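Local coordinates for sulfite dehydrogenase (Paracoccus pantotrophus, PDB 2XTS), which oxidises protein-bound sulfane sulfur in the Sox system, working as the molybdenum-cofactor subunit of a molybdohaem complex with a cytochrome, at residues K97-T102 against A158-K163; T348-P353 against H369-Q374. All blocks are in the same frame, centred on the assembly; numbering follows the deposited sequence.

Contact 1 (K97-T102 against A158-K163); sequences KPLVFT and AEAGVK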
ATOM      1  N   LYS A  97      -2.490  -0.009  38.360  1.00 13.95           N
ATOM      2  CA  LYS A  97      -1.048   0.219  38.323  1.00 14.11           C
ATOM      3  C   LYS A  97      -0.716   1.053  37.089  1.00 12.69           C
ATOM      4  O   LYS A  97      -0.923   0.580  35.975  1.00 12.63           O
ATOM      5  CB  LYS A  97      -0.275  -1.109  38.265  1.00 14.89           C
ATOM      6  CG  LYS A  97       1.232  -0.939  38.396  1.00 16.04           C
ATOM      7  CD  LYS A  97       1.978  -2.252  38.312  1.00 19.69           C
ATOM      8  CE  LYS A  97       1.950  -3.007  39.623  1.00 21.81           C
ATOM      9  NZ  LYS A  97       2.806  -4.223  39.514  1.00 25.12           N
ATOM     10  N   PRO A  98      -0.215   2.283  37.277  1.00 11.78           N
ATOM     11  CA  PRO A  98       0.185   3.062  36.114  1.00 11.50           C
ATOM     12  C   PRO A  98       1.454   2.459  35.538  1.00 10.86           C
ATOM     13  O   PRO A  98       2.334   2.012  36.287  1.00 11.17           O
ATOM     14  CB  PRO A  98       0.457   4.436  36.691  1.00 11.17           C
ATOM     15  CG  PRO A  98       0.912   4.157  38.096  1.00 13.33           C
ATOM     16  CD  PRO A  98       0.131   2.969  38.531  1.00 12.74           C
ATOM     17  N   LEU A  99       1.571   2.469  34.216  1.00 10.89           N
ATOM     18  CA  LEU A  99       2.649   1.765  33.508  1.00 10.94           C
ATOM     19  C   LEU A  99       3.395   2.648  32.518  1.00 10.73           C
ATOM     20  O   LEU A  99       2.842   3.608  31.994  1.00 11.53           O
ATOM     21  CB  LEU A  99       2.102   0.551  32.749  1.00 11.36           C
ATOM     22  CG  LEU A  99       1.483  -0.553  33.611  1.00 12.70           C
ATOM     23  CD1 LEU A  99       0.803  -1.603  32.754  1.00 13.97           C
ATOM     24  CD2 LEU A  99       2.486  -1.185  34.590  1.00 14.88           C
ATOM     25  N   VAL A 100       4.650   2.289  32.290  1.00  9.95           N
ATOM     26  CA  VAL A 100       5.448   2.828  31.193  1.00 10.04           C
ATOM     27  C   VAL A 100       5.862   1.630  30.337  1.00 10.25           C
ATOM     28  O   VAL A 100       6.376   0.612  30.860  1.00 10.28           O
ATOM     29  CB  VAL A 100       6.707   3.557  31.655  1.00 10.37           C
ATOM     30  CG1 VAL A 100       7.610   3.930  30.435  1.00 11.25           C
ATOM     31  CG2 VAL A 100       6.313   4.786  32.453  1.00 11.56           C
ATOM     32  N   PHE A 101       5.642   1.750  29.026  1.00 10.15           N
ATOM     33  CA  PHE A 101       6.054   0.769  28.023  1.00 10.08           C
ATOM     34  C   PHE A 101       7.102   1.363  27.087  1.00 10.06           C
ATOM     35  O   PHE A 101       7.041   2.542  26.719  1.00 10.84           O
ATOM     36  CB  PHE A 101       4.878   0.346  27.124  1.00 10.15           C
ATOM     37  CG  PHE A 101       3.740  -0.293  27.861  1.00 10.95           C
ATOM     38  CD1 PHE A 101       3.801  -1.618  28.247  1.00 11.26           C
ATOM     39  CD2 PHE A 101       2.602   0.420  28.155  1.00 14.73           C
ATOM     40  CE1 PHE A 101       2.763  -2.215  28.934  1.00 13.76           C
ATOM     41  CE2 PHE A 101       1.560  -0.177  28.830  1.00 15.91           C
ATOM     42  CZ  PHE A 101       1.634  -1.493  29.209  1.00 13.63           C
ATOM     43  N   THR A 102       8.064   0.537  26.718  1.00 10.53           N
ATOM     44  CA  THR A 102       8.968   0.837  25.636  1.00 10.30           C
ATOM     45  C   THR A 102       8.385   0.291  24.333  1.00 10.07           C
ATOM     46  O   THR A 102       7.448  -0.502  24.337  1.00 10.03           O
ATOM     47  CB  THR A 102      10.320   0.184  25.855  1.00 11.30           C
ATOM     48  OG1 THR A 102      10.134  -1.227  25.885  1.00 12.64           O
ATOM     49  CG2 THR A 102      10.920   0.617  27.180  1.00 12.37           C
ATOM     50  N   ALA A 158      -5.721  -3.550  30.001  1.00 14.58           N
ATOM     51  CA  ALA A 158      -5.786  -4.714  30.892  1.00 14.98           C
ATOM     52  C   ALA A 158      -4.518  -4.907  31.727  1.00 15.29           C
ATOM     53  O   ALA A 158      -4.600  -5.378  32.870  1.00 15.95           O
ATOM     54  CB  ALA A 158      -6.099  -5.977  30.076  1.00 15.76           C
ATOM     55  N   GLU A 159      -3.350  -4.580  31.176  1.00 15.51           N
ATOM     56  CA  GLU A 159      -2.108  -4.670  31.934  1.00 15.95           C
ATOM     57  C   GLU A 159      -2.130  -3.732  33.125  1.00 15.60           C
ATOM     58  O   GLU A 159      -1.660  -4.088  34.193  1.00 16.69           O
ATOM     59  CB  GLU A 159      -0.869  -4.329  31.094  1.00 16.91           C
ATOM     60  CG  GLU A 159      -0.319  -5.367  30.174  1.00 19.85           C
ATOM     61  CD  GLU A 159      -0.125  -6.727  30.812  1.00 18.24           C
ATOM     62  OE1 GLU A 159       0.746  -6.934  31.706  1.00 19.94           O
ATOM     63  OE2 GLU A 159      -0.841  -7.616  30.365  1.00 19.79           O
ATOM     64  N   ALA A 160      -2.678  -2.532  32.931  1.00 14.26           N
ATOM     65  CA  ALA A 160      -2.728  -1.521  33.995  1.00 13.73           C
ATOM     66  C   ALA A 160      -3.891  -1.768  34.948  1.00 14.21           C
ATOM     67  O   ALA A 160      -3.783  -1.457  36.127  1.00 14.52           O
ATOM     68  CB  ALA A 160      -2.836  -0.121  33.397  1.00 13.51           C
ATOM     69  N   GLY A 161      -4.994  -2.297  34.429  1.00 15.16           N
ATOM     70  CA  GLY A 161      -6.173  -2.592  35.228  1.00 14.89           C
ATOM     71  C   GLY A 161      -7.053  -1.359  35.407  1.00 14.61           C
ATOM     72  O   GLY A 161      -6.907  -0.597  36.348  1.00 16.73           O
ATOM     73  N   VAL A 162      -8.000  -1.169  34.508  1.00 14.71           N
ATOM     74  CA  VAL A 162      -8.862   0.012  34.553  1.00 15.20           C
ATOM     75  C   VAL A 162      -9.845  -0.094  35.717  1.00 15.64           C
ATOM     76  O   VAL A 162     -10.544  -1.094  35.841  1.00 16.61           O
ATOM     77  CB  VAL A 162      -9.652   0.191  33.233  1.00 15.57           C
ATOM     78  CG1 VAL A 162     -10.576   1.402  33.306  1.00 16.23           C
ATOM     79  CG2 VAL A 162      -8.695   0.348  32.055  1.00 17.73           C
ATOM     80  N   LYS A 163      -9.916   0.938  36.557  1.00 15.37           N
ATOM     81  CA  LYS A 163     -10.857   0.950  37.691  1.00 15.56           C
ATOM     82  C   LYS A 163     -12.281   1.202  37.180  1.00 16.25           C
ATOM     83  O   LYS A 163     -12.453   1.839  36.144  1.00 15.99           O
ATOM     84  CB  LYS A 163     -10.444   2.017  38.701  1.00 16.02           C
ATOM     85  CG  LYS A 163      -9.190   1.679  39.486  1.00 16.91           C
ATOM     86  CD  LYS A 163      -8.687   2.855  40.317  1.00 19.14           C
ATOM     87  CE  LYS A 163      -7.637   2.403  41.326  1.00 21.34           C
ATOM     88  NZ  LYS A 163      -7.216   3.518  42.219  1.00 23.05           N
TER

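Contact 2 (T348-P353 against H369-Q374); sequences TGYVQP and HNNGIQ. With CO (cobalt (II) ion), chain G.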
ATOM      1  N   THR A 348     -26.701   1.017   7.766  1.00 10.49           N
ATOM      2  CA  THR A 348     -27.730   1.509   8.683  1.00 11.39           C
ATOM      3  C   THR A 348     -28.954   2.048   7.944  1.00 10.93           C
ATOM      4  O   THR A 348     -29.972   2.348   8.572  1.00 12.86           O
ATOM      5  CB  THR A 348     -27.206   2.632   9.599  1.00 11.04           C
ATOM      6  OG1 THR A 348     -27.039   3.842   8.842  1.00 12.59           O
ATOM      7  CG2 THR A 348     -25.895   2.228  10.329  1.00 12.56           C
ATOM      8  N   GLY A 349     -28.872   2.172   6.627  1.00 10.29           N
ATOM      9  CA  GLY A 349     -29.930   2.763   5.805  1.00 10.41           C
ATOM     10  C   GLY A 349     -29.721   4.248   5.540  1.00 10.05           C
ATOM     11  O   GLY A 349     -30.447   4.857   4.787  1.00 10.51           O
ATOM     12  N   TYR A 350     -28.726   4.843   6.177  1.00  9.49           N
ATOM     13  CA  TYR A 350     -28.377   6.243   5.954  1.00  8.77           C
ATOM     14  C   TYR A 350     -27.968   6.482   4.499  1.00  9.24           C
ATOM     15  O   TYR A 350     -27.093   5.774   3.967  1.00  9.42           O
ATOM     16  CB  TYR A 350     -27.244   6.627   6.914  1.00  8.67           C
ATOM     17  CG  TYR A 350     -26.800   8.065   6.859  1.00  7.91           C
ATOM     18  CD1 TYR A 350     -25.960   8.518   5.853  1.00  7.69           C
ATOM     19  CD2 TYR A 350     -27.145   8.960   7.862  1.00  8.87           C
ATOM     20  CE1 TYR A 350     -25.529   9.831   5.817  1.00  7.34           C
ATOM     21  CE2 TYR A 350     -26.707  10.268   7.850  1.00  8.77           C
ATOM     22  CZ  TYR A 350     -25.891  10.699   6.829  1.00  7.32           C
ATOM     23  OH  TYR A 350     -25.431  12.013   6.783  1.00  7.81           O
ATOM     24  N   VAL A 351     -28.570   7.508   3.913  1.00  9.30           N
ATOM     25  CA  VAL A 351     -28.333   7.949   2.555  1.00  9.35           C
ATOM     26  C   VAL A 351     -27.645   9.311   2.607  1.00  8.79           C
ATOM     27  O   VAL A 351     -28.144  10.264   3.217  1.00  9.31           O
ATOM     28  CB  VAL A 351     -29.631   8.079   1.765  1.00  9.92           C
ATOM     29  CG1 VAL A 351     -29.334   8.523   0.335  1.00 11.96           C
ATOM     30  CG2 VAL A 351     -30.418   6.757   1.819  1.00 11.01           C
ATOM     31  N   GLN A 352     -26.472   9.388   1.993  1.00  8.40           N
ATOM     32  CA  GLN A 352     -25.730  10.632   1.913  1.00  7.45           C
ATOM     33  C   GLN A 352     -26.632  11.803   1.506  1.00  7.89           C
ATOM     34  O   GLN A 352     -27.255  11.760   0.461  1.00  8.42           O
ATOM     35  CB  GLN A 352     -24.577  10.480   0.916  1.00  7.72           C
ATOM     36  CG  GLN A 352     -23.619  11.641   0.904  1.00  8.20           C
ATOM     37  CD  GLN A 352     -22.603  11.552  -0.228  1.00  7.43           C
ATOM     38  OE1 GLN A 352     -22.581  10.583  -0.983  1.00  7.36           O
ATOM     39  NE2 GLN A 352     -21.744  12.560  -0.343  1.00  8.60           N
ATOM     40  N   PRO A 353     -26.636  12.886   2.306  1.00  7.26           N
ATOM     41  CA  PRO A 353     -27.508  14.017   2.025  1.00  7.03           C
ATOM     42  C   PRO A 353     -26.909  15.002   1.030  1.00  8.31           C
ATOM     43  O   PRO A 353     -25.684  15.044   0.843  1.00  8.72           O
ATOM     44  CB  PRO A 353     -27.643  14.692   3.396  1.00  7.49           C
ATOM     45  CG  PRO A 353     -26.331  14.456   4.045  1.00  7.86           C
ATOM     46  CD  PRO A 353     -25.983  13.039   3.621  1.00  7.73           C
ATOM     47  N   HIS A 369     -17.529  18.071   9.277  1.00  6.65           N
ATOM     48  CA  HIS A 369     -18.566  17.099   8.958  1.00  6.99           C
ATOM     49  C   HIS A 369     -19.411  17.436   7.727  1.00  6.28           C
ATOM     50  O   HIS A 369     -20.602  17.164   7.685  1.00  7.35           O
ATOM     51  CB  HIS A 369     -19.441  16.806  10.177  1.00  7.29           C
ATOM     52  CG  HIS A 369     -18.669  16.227  11.322  1.00  6.59           C
ATOM     53  ND1 HIS A 369     -18.281  14.901  11.369  1.00  7.35           N
ATOM     54  CD2 HIS A 369     -18.211  16.789  12.469  1.00  6.93           C
ATOM     55  CE1 HIS A 369     -17.580  14.688  12.474  1.00  7.86           C
ATOM     56  NE2 HIS A 369     -17.534  15.812  13.168  1.00  6.96           N
ATOM     57  N   ASN A 370     -18.776  17.997   6.700  1.00  6.65           N
ATOM     58  CA  ASN A 370     -19.448  18.187   5.420  1.00  6.42           C
ATOM     59  C   ASN A 370     -19.401  16.928   4.570  1.00  6.29           C
ATOM     60  O   ASN A 370     -18.454  16.703   3.815  1.00  7.39           O
ATOM     61  CB  ASN A 370     -18.832  19.354   4.659  1.00  6.34           C
ATOM     62  CG  ASN A 370     -19.588  19.652   3.386  1.00  7.46           C
ATOM     63  OD1 ASN A 370     -20.587  18.969   3.068  1.00  9.06           O
ATOM     64  ND2 ASN A 370     -19.135  20.659   2.642  1.00 10.83           N
ATOM     65  N   ASN A 371     -20.458  16.134   4.671  1.00  6.44           N
ATOM     66  CA  ASN A 371     -20.583  14.952   3.825  1.00  6.66           C
ATOM     67  C   ASN A 371     -21.582  15.144   2.680  1.00  7.14           C
ATOM     68  O   ASN A 371     -22.045  14.166   2.105  1.00  7.79           O
ATOM     69  CB  ASN A 371     -20.901  13.683   4.621  1.00  6.36           C
ATOM     70  CG  ASN A 371     -22.221  13.736   5.346  1.00  6.89           C
ATOM     71  OD1 ASN A 371     -22.606  14.756   5.919  1.00  7.20           O
ATOM     72  ND2 ASN A 371     -22.930  12.601   5.340  1.00  6.89           N
ATOM     73  N   GLY A 372     -21.890  16.387   2.321  1.00  7.79           N
ATOM     74  CA  GLY A 372     -22.857  16.653   1.272  1.00  8.26           C
ATOM     75  C   GLY A 372     -22.444  16.112  -0.093  1.00  8.83           C
ATOM     76  O   GLY A 372     -21.272  16.010  -0.433  1.00  9.82           O
ATOM     77  N   ILE A 373     -23.446  15.769  -0.896  1.00  8.25           N
ATOM     78  CA  ILE A 373     -23.242  15.298  -2.256  1.00  8.18           C
ATOM     79  C   ILE A 373     -22.502  16.343  -3.060  1.00  8.34           C
ATOM     80  O   ILE A 373     -22.879  17.506  -3.089  1.00  9.90           O
ATOM     81  CB  ILE A 373     -24.606  14.948  -2.924  1.00  8.69           C
ATOM     82  CG1 ILE A 373     -25.223  13.706  -2.273  1.00  9.38           C
ATOM     83  CG2 ILE A 373     -24.514  14.765  -4.425  1.00  9.11           C
ATOM     84  CD1 ILE A 373     -26.695  13.485  -2.655  1.00  9.03           C
ATOM     85  N   GLN A 374     -21.443  15.903  -3.727  1.00  8.59           N
ATOM     86  CA  GLN A 374     -20.642  16.724  -4.620  1.00  9.15           C
ATOM     87  C   GLN A 374     -21.194  16.656  -6.045  1.00  9.11           C
ATOM     88  O   GLN A 374     -21.572  15.583  -6.516  1.00 12.20           O
ATOM     89  CB  GLN A 374     -19.195  16.187  -4.620  1.00  9.23           C
ATOM     90  CG  GLN A 374     -18.263  16.911  -5.584  1.00  8.98           C
ATOM     91  CD  GLN A 374     -18.021  18.368  -5.227  1.00  9.02           C
ATOM     92  OE1 GLN A 374     -18.298  19.299  -6.011  1.00 11.36           O
ATOM     93  NE2 GLN A 374     -17.528  18.585  -4.045  1.00  9.65           N
TER
HETATM   94 CO    CO G1431     -16.701  16.150  15.124  0.75  2.59          CO
HETATM   95  O   HOH W   1     -21.038  13.017  -3.452  1.00 10.44           O
HETATM   96  O   HOH W   2     -16.044  16.422  17.158  1.00  8.09           O
HETATM   97  O   HOH W   3     -16.291  18.185  14.685  1.00  7.98           O

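Contact 1 (K97-T102 against A158-K163)
E159 and A160, in the last turn of helix 153-160, lie against L99 and F101 of strand 99-101, and so illustrate how a helix packs on a mixed beta-sheet of the molybdopterin-binding domain, here on the outermost strand of that sheet within this chain. E159 makes the contact with its first side-chain carbon: CB rests 3.6 Å from L99 CD1 and also meets F101, standing at the edge of the ring near its plane, 4.2 Å from CZ. The chain then bends at chi2 (-49°), which takes the carboxylate away from strand 99-101 and toward the cytochrome chain, where OE1 accepts from the backbone N of G4 and OE2 from that of L3. A single residue thus packs against the sheet with its stem and binds the partner protein with its head. The same cytochrome adds an antiparallel strand beside L99 and V100, so the sheet runs on across the interface. A160 follows, its CB 3.3 Å from K97 O and 4.0 Å from L99 CD1. Its carbonyl ties the two backbones together: K97 N donates to A160 O over 3.0 Å, lying in the carbonyl plane with an N-H...O angle of 151°. With G161 the chain leaves the helix at positive phi (84°), and backbone bonds continue the attachment just before K97, from G161 to E96 and from K163 to L94.

Contact 2 (T348-P353 against H369-Q374)
Y350 and N371 approach from opposite directions, and their flat groups meet at the phenol's edge, ring and amide planes only 27° apart. N371 ND2 donates to Y350 OH over 2.9 Å in a nearly straight bond (166°), with the oxygen in the amide plane. ND2 also donates to A264 O, its strongest polar partner, so two acceptors fix the rotation of this buried amide. P353 crosses N371 at about a right angle, its CD 3.5 Å from ND2. Q352 reaches across with an extended chain, CG anti to the backbone N (chi1 -171°), and NE2 donates to N371 O at 2.9 Å from above the carbonyl plane; OE1 is held by S266 OG and A344 N. These are two irregular loops of the dimerisation domain, flanking helix 355-362, and the second contains an Asx turn in which N370 OD1 accepts from G372 N. That turn lies next to H369, whose NE2 binds cobalt alongside E219, T259 and two waters. Beyond it, I373 crosses Q352 obliquely, CG1 4.0 Å from Q352 CD. The backbones join where I373 N donates to P353 O over 2.9 Å, an oxygen that also receives a CA-H...O contact from G372 at 3.3 Å.

In the fold
From the N terminus, the chain passes strand 89-93 and then 99-101, beside it in the mixed sheet and outermost within this chain, where a cytochrome strand extends the sheet. It runs through 55 intervening residues, among them strands 112-119 and 143-152, before helix 153-160 returns to 99-101 and contact 1 closes the loop. Only much later, in the dimerisation domain, does contact 2 open after strand 338-346; it closes a short excursion of 15 residues containing helix 355-362, just before strand 375-378 pairs beside 338-346. The two loops are in series, neither nested nor crossed, their centres 40 Å apart. Contact 1 joins a helix to the outermost strand of its own chain, contact 2 the two ends of a helical connection between neighbouring strands.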